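Local atomic coordinates of Galactose/lactose metabolism regulatory protein GAL80 (Saccharomyces cerevisiae, PDB entry 3BTV), a protein that represses the yeast galactose and lactose metabolic genes by binding GAL4 and blocking its transcriptional activation when no inducing sugar is present. Residues S152-K157 / G366-L371; L162-L167 / S318-Y323; I200-N205 / P258-D263; A234-N239 / K420-G425. The protein carries 1 engineered substitution. All coordinates share one frame; numbering follows the deposited sequence.

Interaction 1: S152-K157 / G366-L371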
loop_
_atom_site.group_PDB
_atom_site.type_symbol
_atom_site.label_atom_id
_atom_site.label_comp_id
_atom_site.label_asym_id
_atom_site.label_seq_id
_atom_site.Cartn_x
_atom_site.Cartn_y
_atom_site.Cartn_z
ATOM N N SER B 152 19.857 -19.846 0.550
ATOM C CA SER B 152 19.392 -19.606 -0.810
ATOM C C SER B 152 18.434 -18.411 -0.923
ATOM O O SER B 152 17.251 -18.574 -1.234
ATOM C CB SER B 152 18.724 -20.854 -1.377
ATOM O OG SER B 152 18.556 -20.728 -2.778
ATOM N N LEU B 153 18.942 -17.212 -0.663
ATOM C CA LEU B 153 18.196 -15.987 -0.966
ATOM C C LEU B 153 18.695 -15.494 -2.335
ATOM O O LEU B 153 19.245 -14.401 -2.461
ATOM C CB LEU B 153 18.403 -14.932 0.124
ATOM C CG LEU B 153 17.726 -15.235 1.479
ATOM C CD1 LEU B 153 18.114 -14.221 2.553
ATOM C CD2 LEU B 153 16.206 -15.272 1.346
ATOM N N GLN B 154 18.500 -16.333 -3.348
ATOM C CA GLN B 154 19.127 -16.143 -4.653
ATOM C C GLN B 154 18.630 -14.905 -5.381
ATOM O O GLN B 154 19.148 -14.558 -6.448
ATOM C CB GLN B 154 18.935 -17.382 -5.530
ATOM C CG GLN B 154 17.577 -17.455 -6.191
ATOM C CD GLN B 154 16.478 -17.813 -5.222
ATOM O OE1 GLN B 154 16.683 -18.606 -4.304
ATOM N NE2 GLN B 154 15.301 -17.232 -5.421
ATOM N N GLY B 155 17.630 -14.239 -4.803
ATOM C CA GLY B 155 17.126 -12.991 -5.347
ATOM C C GLY B 155 18.201 -11.917 -5.283
ATOM O O GLY B 155 18.265 -11.007 -6.119
ATOM N N ARG B 156 19.054 -12.018 -4.273
ATOM C CA ARG B 156 20.156 -11.081 -4.122
ATOM C C ARG B 156 21.146 -11.192 -5.288
ATOM O O ARG B 156 22.019 -10.339 -5.441
ATOM C CB ARG B 156 20.888 -11.329 -2.798
ATOM C CG ARG B 156 20.049 -11.081 -1.553
ATOM C CD ARG B 156 20.869 -11.296 -0.272
ATOM N NE ARG B 156 20.221 -10.645 0.864
ATOM C CZ ARG B 156 20.868 -10.091 1.884
ATOM N NH1 ARG B 156 22.191 -10.099 1.910
ATOM N NH2 ARG B 156 20.191 -9.506 2.864
ATOM N N LYS B 157 21.013 -12.249 -6.092
ATOM C CA LYS B 157 21.923 -12.514 -7.214
ATOM C C LYS B 157 21.274 -12.255 -8.568
ATOM O O LYS B 157 21.879 -12.491 -9.607
ATOM C CB LYS B 157 22.418 -13.969 -7.191
ATOM C CG LYS B 157 23.426 -14.276 -6.103
ATOM C CD LYS B 157 24.634 -13.343 -6.147
ATOM C CE LYS B 157 25.427 -13.454 -4.847
ATOM N NZ LYS B 157 26.445 -12.383 -4.655
ATOM N N GLY B 366 18.924 -19.175 -13.473
ATOM C CA GLY B 366 19.895 -18.102 -13.532
ATOM C C GLY B 366 20.297 -17.619 -12.150
ATOM O O GLY B 366 21.480 -17.569 -11.815
ATOM N N ASN B 367 19.314 -17.262 -11.333
ATOM C CA ASN B 367 19.628 -16.694 -10.035
ATOM C C ASN B 367 20.404 -17.669 -9.166
ATOM O O ASN B 367 21.410 -17.296 -8.559
ATOM C CB ASN B 367 18.371 -16.181 -9.339
ATOM C CG ASN B 367 17.753 -15.015 -10.079
ATOM O OD1 ASN B 367 18.343 -14.507 -11.023
ATOM N ND2 ASN B 367 16.569 -14.579 -9.650
ATOM N N ILE B 368 19.955 -18.920 -9.122
ATOM C CA ILE B 368 20.679 -19.936 -8.361
ATOM C C ILE B 368 22.069 -20.155 -8.954
ATOM O O ILE B 368 23.030 -20.418 -8.232
ATOM C CB ILE B 368 19.929 -21.291 -8.297
ATOM C CG1 ILE B 368 18.830 -21.255 -7.230
ATOM C CG2 ILE B 368 20.895 -22.402 -7.953
ATOM C CD1 ILE B 368 17.627 -20.430 -7.621
ATOM N N HIS B 369 22.176 -20.031 -10.271
ATOM C CA HIS B 369 23.459 -20.239 -10.928
ATOM C C HIS B 369 24.446 -19.187 -10.455
ATOM O O HIS B 369 25.599 -19.489 -10.144
ATOM C CB HIS B 369 23.311 -20.153 -12.447
ATOM C CG HIS B 369 24.586 -20.418 -13.187
ATOM N ND1 HIS B 369 25.411 -19.410 -13.637
ATOM C CD2 HIS B 369 25.185 -21.580 -13.540
ATOM C CE1 HIS B 369 26.459 -19.938 -14.244
ATOM N NE2 HIS B 369 26.347 -21.253 -14.197
ATOM N N ARG B 370 23.971 -17.949 -10.396
ATOM C CA ARG B 370 24.814 -16.810 -10.058
ATOM C C ARG B 370 25.206 -16.858 -8.590
ATOM O O ARG B 370 26.231 -16.305 -8.189
ATOM C CB ARG B 370 24.109 -15.491 -10.415
ATOM C CG ARG B 370 24.127 -15.199 -11.917
ATOM C CD ARG B 370 23.113 -14.139 -12.334
ATOM N NE ARG B 370 23.500 -12.790 -11.916
ATOM C CZ ARG B 370 23.898 -11.823 -12.743
ATOM N NH1 ARG B 370 23.963 -12.032 -14.056
ATOM N NH2 ARG B 370 24.226 -10.635 -12.253
ATOM N N LEU B 371 24.388 -17.532 -7.790
ATOM C CA LEU B 371 24.718 -17.760 -6.385
ATOM C C LEU B 371 25.903 -18.731 -6.267
ATOM O O LEU B 371 26.864 -18.477 -5.539
ATOM C CB LEU B 371 23.499 -18.306 -5.635
ATOM C CG LEU B 371 23.706 -18.686 -4.170
ATOM C CD1 LEU B 371 24.353 -17.537 -3.401
ATOM C CD2 LEU B 371 22.377 -19.094 -3.541
#

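Interaction 2: L162-L167 / S318-Y323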
loop_
_atom_site.group_PDB
_atom_site.type_symbol
_atom_site.label_atom_id
_atom_site.label_comp_id
_atom_site.label_asym_id
_atom_site.label_seq_id
_atom_site.Cartn_x
_atom_site.Cartn_y
_atom_site.Cartn_z
ATOM N N LEU B 162 20.712 -6.509 -8.681
ATOM C CA LEU B 162 22.042 -5.916 -8.562
ATOM C C LEU B 162 22.135 -4.583 -9.312
ATOM O O LEU B 162 22.729 -3.636 -8.816
ATOM C CB LEU B 162 23.113 -6.897 -9.051
ATOM C CG LEU B 162 23.261 -8.088 -8.100
ATOM C CD1 LEU B 162 24.118 -9.164 -8.732
ATOM C CD2 LEU B 162 23.847 -7.617 -6.774
ATOM N N ARG B 163 21.539 -4.508 -10.502
ATOM C CA ARG B 163 21.505 -3.243 -11.249
ATOM C C ARG B 163 20.756 -2.169 -10.446
ATOM O O ARG B 163 21.228 -1.042 -10.307
ATOM C CB ARG B 163 20.855 -3.423 -12.628
ATOM C CG ARG B 163 21.783 -4.008 -13.699
ATOM C CD ARG B 163 22.476 -2.919 -14.532
ATOM N NE ARG B 163 23.182 -3.468 -15.695
ATOM C CZ ARG B 163 23.643 -2.745 -16.716
ATOM N NH1 ARG B 163 23.473 -1.429 -16.738
ATOM N NH2 ARG B 163 24.272 -3.339 -17.724
ATOM N N ALA B 164 19.599 -2.518 -9.896
ATOM C CA ALA B 164 18.856 -1.548 -9.077
ATOM C C ALA B 164 19.685 -1.075 -7.869
ATOM O O ALA B 164 19.760 0.139 -7.567
ATOM C CB ALA B 164 17.536 -2.130 -8.632
ATOM N N LYS B 165 20.307 -2.034 -7.184
ATOM C CA LYS B 165 21.139 -1.730 -6.019
ATOM C C LYS B 165 22.265 -0.768 -6.410
ATOM O O LYS B 165 22.570 0.177 -5.680
ATOM C CB LYS B 165 21.751 -3.005 -5.445
ATOM C CG LYS B 165 22.556 -2.801 -4.131
ATOM C CD LYS B 165 22.963 -4.165 -3.548
ATOM C CE LYS B 165 23.957 -4.056 -2.396
ATOM N NZ LYS B 165 23.465 -3.249 -1.262
ATOM N N GLU B 166 22.886 -1.031 -7.561
ATOM C CA GLU B 166 23.995 -0.207 -8.038
ATOM C C GLU B 166 23.516 1.213 -8.284
ATOM O O GLU B 166 24.136 2.164 -7.817
ATOM C CB GLU B 166 24.616 -0.787 -9.317
ATOM C CG GLU B 166 25.406 -2.068 -9.075
ATOM C CD GLU B 166 25.866 -2.747 -10.360
ATOM O OE1 GLU B 166 25.555 -2.236 -11.459
ATOM O OE2 GLU B 166 26.532 -3.802 -10.266
ATOM N N LEU B 167 22.395 1.348 -8.997
ATOM C CA LEU B 167 21.848 2.667 -9.299
ATOM C C LEU B 167 21.528 3.440 -8.019
ATOM O O LEU B 167 21.873 4.617 -7.863
ATOM C CB LEU B 167 20.624 2.534 -10.204
ATOM C CG LEU B 167 21.027 2.075 -11.617
ATOM C CD1 LEU B 167 19.853 1.570 -12.439
ATOM C CD2 LEU B 167 21.793 3.187 -12.375
ATOM N N SER B 318 11.696 -9.573 -13.661
ATOM C CA SER B 318 11.992 -9.783 -15.064
ATOM C C SER B 318 12.122 -8.461 -15.824
ATOM O O SER B 318 12.363 -8.454 -17.024
ATOM C CB SER B 318 10.918 -10.662 -15.703
ATOM O OG SER B 318 9.687 -9.970 -15.783
ATOM N N ASN B 319 11.968 -7.343 -15.125
ATOM C CA ASN B 319 12.058 -6.039 -15.771
ATOM C C ASN B 319 12.452 -4.923 -14.800
ATOM O O ASN B 319 11.922 -4.847 -13.694
ATOM C CB ASN B 319 10.722 -5.710 -16.429
ATOM C CG ASN B 319 10.849 -4.659 -17.499
ATOM O OD1 ASN B 319 11.796 -4.666 -18.284
ATOM N ND2 ASN B 319 9.886 -3.752 -17.550
ATOM N N LEU B 320 13.390 -4.071 -15.216
ATOM C CA LEU B 320 13.777 -2.875 -14.450
ATOM C C LEU B 320 13.639 -1.605 -15.299
ATOM O O LEU B 320 14.176 -1.508 -16.417
ATOM C CB LEU B 320 15.211 -2.992 -13.921
ATOM C CG LEU B 320 15.859 -1.737 -13.301
ATOM C CD1 LEU B 320 15.163 -1.314 -12.019
ATOM C CD2 LEU B 320 17.320 -1.998 -13.022
ATOM N N VAL B 321 12.917 -0.636 -14.762
ATOM C CA VAL B 321 12.665 0.618 -15.458
ATOM C C VAL B 321 13.068 1.822 -14.606
ATOM O O VAL B 321 12.750 1.886 -13.419
ATOM C CB VAL B 321 11.174 0.761 -15.813
ATOM C CG1 VAL B 321 10.972 1.954 -16.726
ATOM C CG2 VAL B 321 10.651 -0.512 -16.501
ATOM N N LEU B 322 13.738 2.783 -15.231
ATOM C CA LEU B 322 14.110 4.036 -14.590
ATOM C C LEU B 322 13.500 5.188 -15.344
ATOM O O LEU B 322 13.574 5.239 -16.580
ATOM C CB LEU B 322 15.624 4.218 -14.610
ATOM C CG LEU B 322 16.434 3.508 -13.541
ATOM C CD1 LEU B 322 17.880 3.547 -13.965
ATOM C CD2 LEU B 322 16.230 4.208 -12.200
ATOM N N TYR B 323 12.960 6.141 -14.590
ATOM C CA TYR B 323 12.217 7.265 -15.157
ATOM C C TYR B 323 12.724 8.563 -14.590
ATOM O O TYR B 323 12.837 8.715 -13.363
ATOM C CB TYR B 323 10.745 7.221 -14.771
ATOM C CG TYR B 323 10.006 5.929 -14.952
ATOM C CD1 TYR B 323 9.176 5.742 -16.047
ATOM C CD2 TYR B 323 10.064 4.930 -13.988
ATOM C CE1 TYR B 323 8.454 4.582 -16.207
ATOM C CE2 TYR B 323 9.331 3.769 -14.128
ATOM C CZ TYR B 323 8.532 3.599 -15.246
ATOM O OH TYR B 323 7.815 2.438 -15.423
#

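Interaction 3: I200-N205 / P258-D263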
loop_
_atom_site.group_PDB
_atom_site.type_symbol
_atom_site.label_atom_id
_atom_site.label_comp_id
_atom_site.label_asym_id
_atom_site.label_seq_id
_atom_site.Cartn_x
_atom_site.Cartn_y
_atom_site.Cartn_z
ATOM N N ILE B 200 1.644 -27.600 2.050
ATOM C CA ILE B 200 1.898 -26.227 1.622
ATOM C C ILE B 200 0.854 -25.266 2.184
ATOM O O ILE B 200 1.054 -24.052 2.178
ATOM C CB ILE B 200 1.846 -26.113 0.092
ATOM C CG1 ILE B 200 2.590 -27.274 -0.561
ATOM C CG2 ILE B 200 2.417 -24.800 -0.362
ATOM C CD1 ILE B 200 2.506 -27.258 -2.071
ATOM N N TYR B 201 -0.254 -25.824 2.666
ATOM C CA TYR B 201 -1.422 -25.053 3.062
ATOM C C TYR B 201 -1.728 -25.145 4.550
ATOM O O TYR B 201 -2.783 -24.695 5.000
ATOM C CB TYR B 201 -2.629 -25.533 2.258
ATOM C CG TYR B 201 -2.371 -25.495 0.772
ATOM C CD1 TYR B 201 -1.978 -26.634 0.084
ATOM C CD2 TYR B 201 -2.489 -24.305 0.064
ATOM C CE1 TYR B 201 -1.721 -26.592 -1.281
ATOM C CE2 TYR B 201 -2.239 -24.249 -1.295
ATOM C CZ TYR B 201 -1.856 -25.393 -1.962
ATOM O OH TYR B 201 -1.613 -25.330 -3.311
ATOM N N GLU B 202 -0.803 -25.730 5.302
ATOM C CA GLU B 202 -0.992 -25.968 6.729
ATOM C C GLU B 202 0.018 -25.125 7.483
ATOM O O GLU B 202 1.197 -25.145 7.150
ATOM C CB GLU B 202 -0.792 -27.462 7.040
ATOM C CG GLU B 202 -0.423 -27.774 8.491
ATOM C CD GLU B 202 -1.566 -27.543 9.469
ATOM O OE1 GLU B 202 -2.740 -27.528 9.037
ATOM O OE2 GLU B 202 -1.287 -27.383 10.676
ATOM N N ILE B 203 -0.435 -24.380 8.490
ATOM C CA ILE B 203 0.447 -23.427 9.165
ATOM C C ILE B 203 1.580 -24.166 9.885
ATOM O O ILE B 203 1.420 -25.321 10.300
ATOM C CB ILE B 203 -0.328 -22.514 10.149
ATOM C CG1 ILE B 203 0.526 -21.307 10.550
ATOM C CG2 ILE B 203 -0.778 -23.300 11.368
ATOM C CD1 ILE B 203 0.129 -20.691 11.868
ATOM N N GLY B 204 2.742 -23.524 9.992
ATOM C CA GLY B 204 3.845 -24.088 10.751
ATOM C C GLY B 204 4.737 -25.063 10.000
ATOM O O GLY B 204 5.622 -25.680 10.589
ATOM N N ASN B 205 4.512 -25.211 8.701
ATOM C CA ASN B 205 5.364 -26.070 7.888
ATOM C C ASN B 205 6.431 -25.287 7.131
ATOM O O ASN B 205 7.081 -25.820 6.232
ATOM C CB ASN B 205 4.523 -26.884 6.920
ATOM C CG ASN B 205 3.779 -27.998 7.614
ATOM O OD1 ASN B 205 2.760 -28.486 7.122
ATOM N ND2 ASN B 205 4.276 -28.396 8.781
ATOM N N PRO B 258 -9.242 -27.434 3.278
ATOM C CA PRO B 258 -8.968 -26.374 4.250
ATOM C C PRO B 258 -7.568 -25.793 4.096
ATOM O O PRO B 258 -6.623 -26.496 3.721
ATOM C CB PRO B 258 -9.091 -27.098 5.603
ATOM C CG PRO B 258 -9.437 -28.553 5.279
ATOM C CD PRO B 258 -9.042 -28.770 3.859
ATOM N N LYS B 259 -7.443 -24.500 4.383
ATOM C CA LYS B 259 -6.151 -23.838 4.379
ATOM C C LYS B 259 -6.001 -23.124 5.712
ATOM O O LYS B 259 -6.899 -22.393 6.135
ATOM C CB LYS B 259 -6.085 -22.834 3.219
ATOM C CG LYS B 259 -4.807 -22.003 3.137
ATOM C CD LYS B 259 -4.770 -21.136 1.864
ATOM C CE LYS B 259 -5.829 -20.011 1.885
ATOM N NZ LYS B 259 -5.924 -19.288 3.207
ATOM N N THR B 260 -4.882 -23.332 6.394
ATOM C CA THR B 260 -4.636 -22.539 7.595
ATOM C C THR B 260 -3.550 -21.477 7.394
ATOM O O THR B 260 -3.326 -20.654 8.274
ATOM C CB THR B 260 -4.301 -23.421 8.805
ATOM O OG1 THR B 260 -3.206 -24.283 8.479
ATOM C CG2 THR B 260 -5.519 -24.261 9.200
ATOM N N VAL B 261 -2.871 -21.500 6.246
ATOM C CA VAL B 261 -1.926 -20.423 5.916
ATOM C C VAL B 261 -2.650 -19.176 5.357
ATOM O O VAL B 261 -3.784 -19.264 4.884
ATOM C CB VAL B 261 -0.825 -20.908 4.946
ATOM C CG1 VAL B 261 -0.014 -22.034 5.585
ATOM C CG2 VAL B 261 -1.436 -21.365 3.639
ATOM N N PRO B 262 -1.995 -18.000 5.409
ATOM C CA PRO B 262 -2.681 -16.759 5.022
ATOM C C PRO B 262 -2.971 -16.637 3.527
ATOM O O PRO B 262 -2.264 -17.209 2.697
ATOM C CB PRO B 262 -1.682 -15.669 5.422
ATOM C CG PRO B 262 -0.747 -16.332 6.386
ATOM C CD PRO B 262 -0.642 -17.736 5.929
ATOM N N ASP B 263 -4.010 -15.879 3.196
ATOM C CA ASP B 263 -4.310 -15.523 1.811
ATOM C C ASP B 263 -4.116 -14.037 1.526
ATOM O O ASP B 263 -4.347 -13.585 0.403
ATOM C CB ASP B 263 -5.739 -15.909 1.447
ATOM C CG ASP B 263 -6.696 -15.687 2.584
ATOM O OD1 ASP B 263 -6.985 -14.513 2.893
ATOM O OD2 ASP B 263 -7.142 -16.693 3.175
#

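Interaction 4: A234-N239 / K420-G425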
loop_
_atom_site.group_PDB
_atom_site.type_symbol
_atom_site.label_atom_id
_atom_site.label_comp_id
_atom_site.label_asym_id
_atom_site.label_seq_id
_atom_site.Cartn_x
_atom_site.Cartn_y
_atom_site.Cartn_z
ATOM N N ALA B 234 1.771 -5.085 10.575
ATOM C CA ALA B 234 1.195 -6.022 9.620
ATOM C C ALA B 234 -0.208 -6.482 9.996
ATOM O O ALA B 234 -0.565 -6.579 11.169
ATOM C CB ALA B 234 2.090 -7.212 9.460
ATOM N N MET B 235 -0.997 -6.780 8.983
ATOM C CA MET B 235 -2.234 -7.506 9.184
ATOM C C MET B 235 -2.193 -8.713 8.261
ATOM O O MET B 235 -1.947 -8.579 7.054
ATOM C CB MET B 235 -3.439 -6.635 8.867
ATOM C CG MET B 235 -3.517 -5.376 9.709
ATOM S SD MET B 235 -4.843 -4.280 9.163
ATOM C CE MET B 235 -4.607 -2.901 10.288
ATOM N N VAL B 236 -2.425 -9.888 8.838
ATOM C CA VAL B 236 -2.311 -11.151 8.122
ATOM C C VAL B 236 -3.692 -11.785 8.068
ATOM O O VAL B 236 -4.383 -11.876 9.077
ATOM C CB VAL B 236 -1.321 -12.084 8.838
ATOM C CG1 VAL B 236 -1.210 -13.424 8.118
ATOM C CG2 VAL B 236 0.036 -11.399 8.944
ATOM N N PHE B 237 -4.101 -12.218 6.886
ATOM C CA PHE B 237 -5.476 -12.665 6.694
ATOM C C PHE B 237 -5.619 -14.128 6.291
ATOM O O PHE B 237 -4.896 -14.627 5.430
ATOM C CB PHE B 237 -6.145 -11.836 5.596
ATOM C CG PHE B 237 -6.247 -10.374 5.907
ATOM C CD1 PHE B 237 -5.142 -9.540 5.797
ATOM C CD2 PHE B 237 -7.457 -9.828 6.283
ATOM C CE1 PHE B 237 -5.248 -8.188 6.087
ATOM C CE2 PHE B 237 -7.569 -8.471 6.562
ATOM C CZ PHE B 237 -6.471 -7.654 6.466
ATOM N N ASN B 238 -6.587 -14.805 6.896
ATOM C CA ASN B 238 -7.077 -16.054 6.325
ATOM C C ASN B 238 -8.556 -15.864 6.016
ATOM O O ASN B 238 -9.416 -16.390 6.710
ATOM C CB ASN B 238 -6.848 -17.247 7.265
ATOM C CG ASN B 238 -7.232 -18.576 6.628
ATOM O OD1 ASN B 238 -7.433 -18.670 5.418
ATOM N ND2 ASN B 238 -7.346 -19.609 7.450
ATOM N N ASN B 239 -8.849 -15.077 4.987
ATOM C CA ASN B 239 -10.227 -14.845 4.578
ATOM C C ASN B 239 -10.723 -15.979 3.689
ATOM O O ASN B 239 -11.881 -16.010 3.286
ATOM C CB ASN B 239 -10.337 -13.534 3.803
ATOM C CG ASN B 239 -10.392 -12.311 4.701
ATOM O OD1 ASN B 239 -10.607 -12.402 5.914
ATOM N ND2 ASN B 239 -10.204 -11.143 4.094
ATOM N N LYS B 420 3.817 -11.278 14.902
ATOM C CA LYS B 420 3.578 -10.676 16.218
ATOM C C LYS B 420 2.715 -9.442 16.078
ATOM O O LYS B 420 1.729 -9.294 16.796
ATOM C CB LYS B 420 4.879 -10.281 16.917
ATOM C CG LYS B 420 5.499 -11.336 17.794
ATOM C CD LYS B 420 6.592 -10.730 18.662
ATOM C CE LYS B 420 7.725 -11.725 18.882
ATOM N NZ LYS B 420 7.230 -13.096 19.198
ATOM N N SER B 421 3.102 -8.561 15.152
ATOM C CA SER B 421 2.381 -7.331 14.896
ATOM C C SER B 421 0.902 -7.572 14.665
ATOM O O SER B 421 0.059 -6.867 15.206
ATOM C CB SER B 421 2.965 -6.612 13.654
ATOM O OG SER B 421 2.179 -5.478 13.382
ATOM N N ASN B 422 0.599 -8.546 13.817
ATOM C CA ASN B 422 -0.774 -8.926 13.543
ATOM C C ASN B 422 -1.512 -9.409 14.815
ATOM O O ASN B 422 -2.642 -9.010 15.090
ATOM C CB ASN B 422 -0.793 -10.042 12.497
ATOM C CG ASN B 422 -2.193 -10.501 12.168
ATOM O OD1 ASN B 422 -3.007 -9.728 11.676
ATOM N ND2 ASN B 422 -2.487 -11.767 12.447
ATOM N N MET B 423 -0.868 -10.259 15.588
ATOM C CA MET B 423 -1.581 -10.850 16.720
ATOM C C MET B 423 -1.802 -9.799 17.804
ATOM O O MET B 423 -2.918 -9.637 18.292
ATOM C CB MET B 423 -0.868 -12.099 17.231
ATOM C CG MET B 423 -0.156 -11.931 18.556
ATOM S SD MET B 423 0.168 -13.522 19.347
ATOM C CE MET B 423 1.017 -14.383 18.026
ATOM N N MET B 424 -0.757 -9.037 18.119
ATOM C CA MET B 424 -0.834 -7.958 19.109
ATOM C C MET B 424 -1.594 -6.739 18.607
ATOM O O MET B 424 -2.017 -5.892 19.391
ATOM C CB MET B 424 0.569 -7.506 19.522
ATOM C CG MET B 424 1.419 -8.564 20.209
ATOM S SD MET B 424 3.096 -7.979 20.556
ATOM C CE MET B 424 2.789 -6.565 21.616
ATOM N N GLY B 425 -1.755 -6.631 17.296
ATOM C CA GLY B 425 -2.323 -5.424 16.742
ATOM C C GLY B 425 -1.477 -4.216 17.118
ATOM O O GLY B 425 -2.001 -3.125 17.368
#

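Interaction 1: S152-K157 / G366-L371
Lys157 lies along the flank of the helix that carries Asn367, Arg370 and Leu371. Its CB rests 3.7 Å from Asn367 O and also meets CB of Arg370. Lys157 CG stands beside the backbone N, anti to the carbonyl carbon (chi1 -73°), and lies over the helix 3.7 Å from Leu371 CA; the bend at chi2 then takes CD past Arg370 O. From there the chain leaves the helix, and NZ ends in a hydrogen bond to Gly401 O. The backbone of Lys157 faces the helix as well: Arg370 NE donates to Lys157 O over 2.8 Å. That donor sits almost straight out from the carbonyl, but the oxygen lies 30° out of the guanidinium plane, and the N-H...O angle is a bent 131°. A methionine in place of Arg370 would probably leave Lys157 O without this donor. Nearer the strand, Gln154 O approaches Asn367 CB at 3.4 Å, while the aliphatic start of Gln154 rests on CD1 of Ile368. Leu371 CD2 reaches Ser152 CA at 4.1 Å. The 3-10 turn follows strand 148-152, the last in the 3-2-1-4-5-6 parallel sheet of a Rossmann fold, and helix 363-380 packs against this exit.

Interaction 2: L162-L167 / S318-Y323
Arg163 meets the strand through the root of its side chain, with CB 3.8 Å from Leu320 CD2, while the remainder bends at chi2 and carries the guanidinium away from the contact. One residue on, Ala164 is the closest backbone neighbour of Leu320, their CA atoms being 7.5 Å apart. Its small methyl lets the leucine come near: CB lies 4.2 Å from Leu320 CD1, and the other branch, CD2, sits 3.9 Å from the Ala164 backbone N. Leu320 CG is anti to its own N; a chi1 of 170° turns it toward the helix, where CD2 rests against both Arg163 CB and Ala164 N and CD1 meets Ala164 CB. Leu167, a turn beyond Ala164, brings CD1 within 4.4 Å of Leu320 CD2 and crosses Leu322; the modelled spacing of Leu167 CD1 and Leu322 CD1 is too short to trust. No hydrogen bond crosses the contact; its side-chain contacts are carbon on carbon. Helix and strand run 24° apart with axes 9.8 Å from each other, the near-parallel alpha/beta packing of a helix on one face of the mixed sheet in the C-terminal domain.

Interaction 3: I200-N205 / P258-D263
Tyr201 O is the centre of the tight half of this contact. Thr260 N donates to Tyr201 O over 2.9 Å, Val261 N adds a weak bond, and Lys259 CA makes a further C-H...O approach to Tyr201 O at 3.5 Å, so three consecutive residues gather round one carbonyl. Val261 closes the buried side by straddling the backbone, its CG2 3.7 Å from Tyr201 CA and its CG1 3.6 Å from Glu202 C. Lys259 runs past the edge of the Tyr201 ring with its CD near the ring plane, then curls back on its own segment: NZ bonds Val261 O at 2.7 Å and forms a salt bridge with Asp263 OD2, with Asn238 OD1 as another partner. These bonds are likely to hold the turn of segment 258-263. On the solvent side the polar contact rests on the Thr260 hydroxyl, with Ile203 CB beside it. Thr260 OG1, set between backbone N and carbonyl carbon (chi1 54°), accepts from Ile203 N at 2.8 Å and gives a weak bond to OE1 of Glu202, which lies alongside and points the same way. The outer part of Ile203 turns away from the other loop. Thr260 thus pins the start of a type II beta turn, Glu202 to Asn205, whose third position is held by Gly204 at phi 85°, the place where that turn commonly carries glycine.

Interaction 4: A234-N239 / K420-G425
Ser421 and Asn422, neighbours on the last turn of helix 405-424, reach across to the backbone of Ala234 and Val236. Two hydrogen bonds come first. Ala234 N donates to Ser421 OG over 2.9 Å in a nearly straight bond; the same hydroxyl also bonds Ser426 O, just past the helix end. Val236 N donates to Asn422 OD1, again at 2.9 Å and straighter still at 172°. The amide N-H comes down from above the amide group, 76° out of the carbonyl plane, rather than onto a lone pair. Asn422 CG, anti to the backbone N, takes the amide out to the strand, and OD1 is turned to Val236 N.

A weaker C-H...O contact runs the other way, from Asn422 CA to Ala234 O at 3.3 Å. Van der Waals packing completes the fit: the Val236 side chain crosses Asn422 at about a right angle, with CB 3.8 Å from the amide carbon, Asn422 CG, and CG2 against Asn422 CB. A leucine in place of Asn422 would probably leave Val236 N without its acceptor in this contact. The helix stops directly afterwards in a Schellman motif with Gly425 as its C-prime residue. Met235 turns away from the helix and packs on Thr427 of the second subunit, and Gly425 makes backbone hydrogen bonds to that subunit.

Strand and helix cross at 84°, so only a short length of each can meet. Chemically, the two polar side chains take up alternate strand N-H groups, as a neighbouring strand would, and tie the helix end to the sheet through the backbone.

Overall arrangement
The four contacts form two pairs. Interactions 1 and 2 touch, Arg156 O lying 3.5 Å from Leu162 CD2, where the loop after the Rossmann sheet leads into helix 159-169. Interactions 3 and 4 meet through Asp263, whose N lies 2.7 Å from Phe237 O and whose OD1 lies 2.9 Å from Asn239 N, both probable hydrogen bonds. Between the pairs the gap is wide: the centres of interactions 2 and 3 are about 34 Å apart. Interactions 2 and 4 reach the same mixed sheet at places about 32 Å apart between centres. Of the four, interaction 1 lies nearest the middle of the chain.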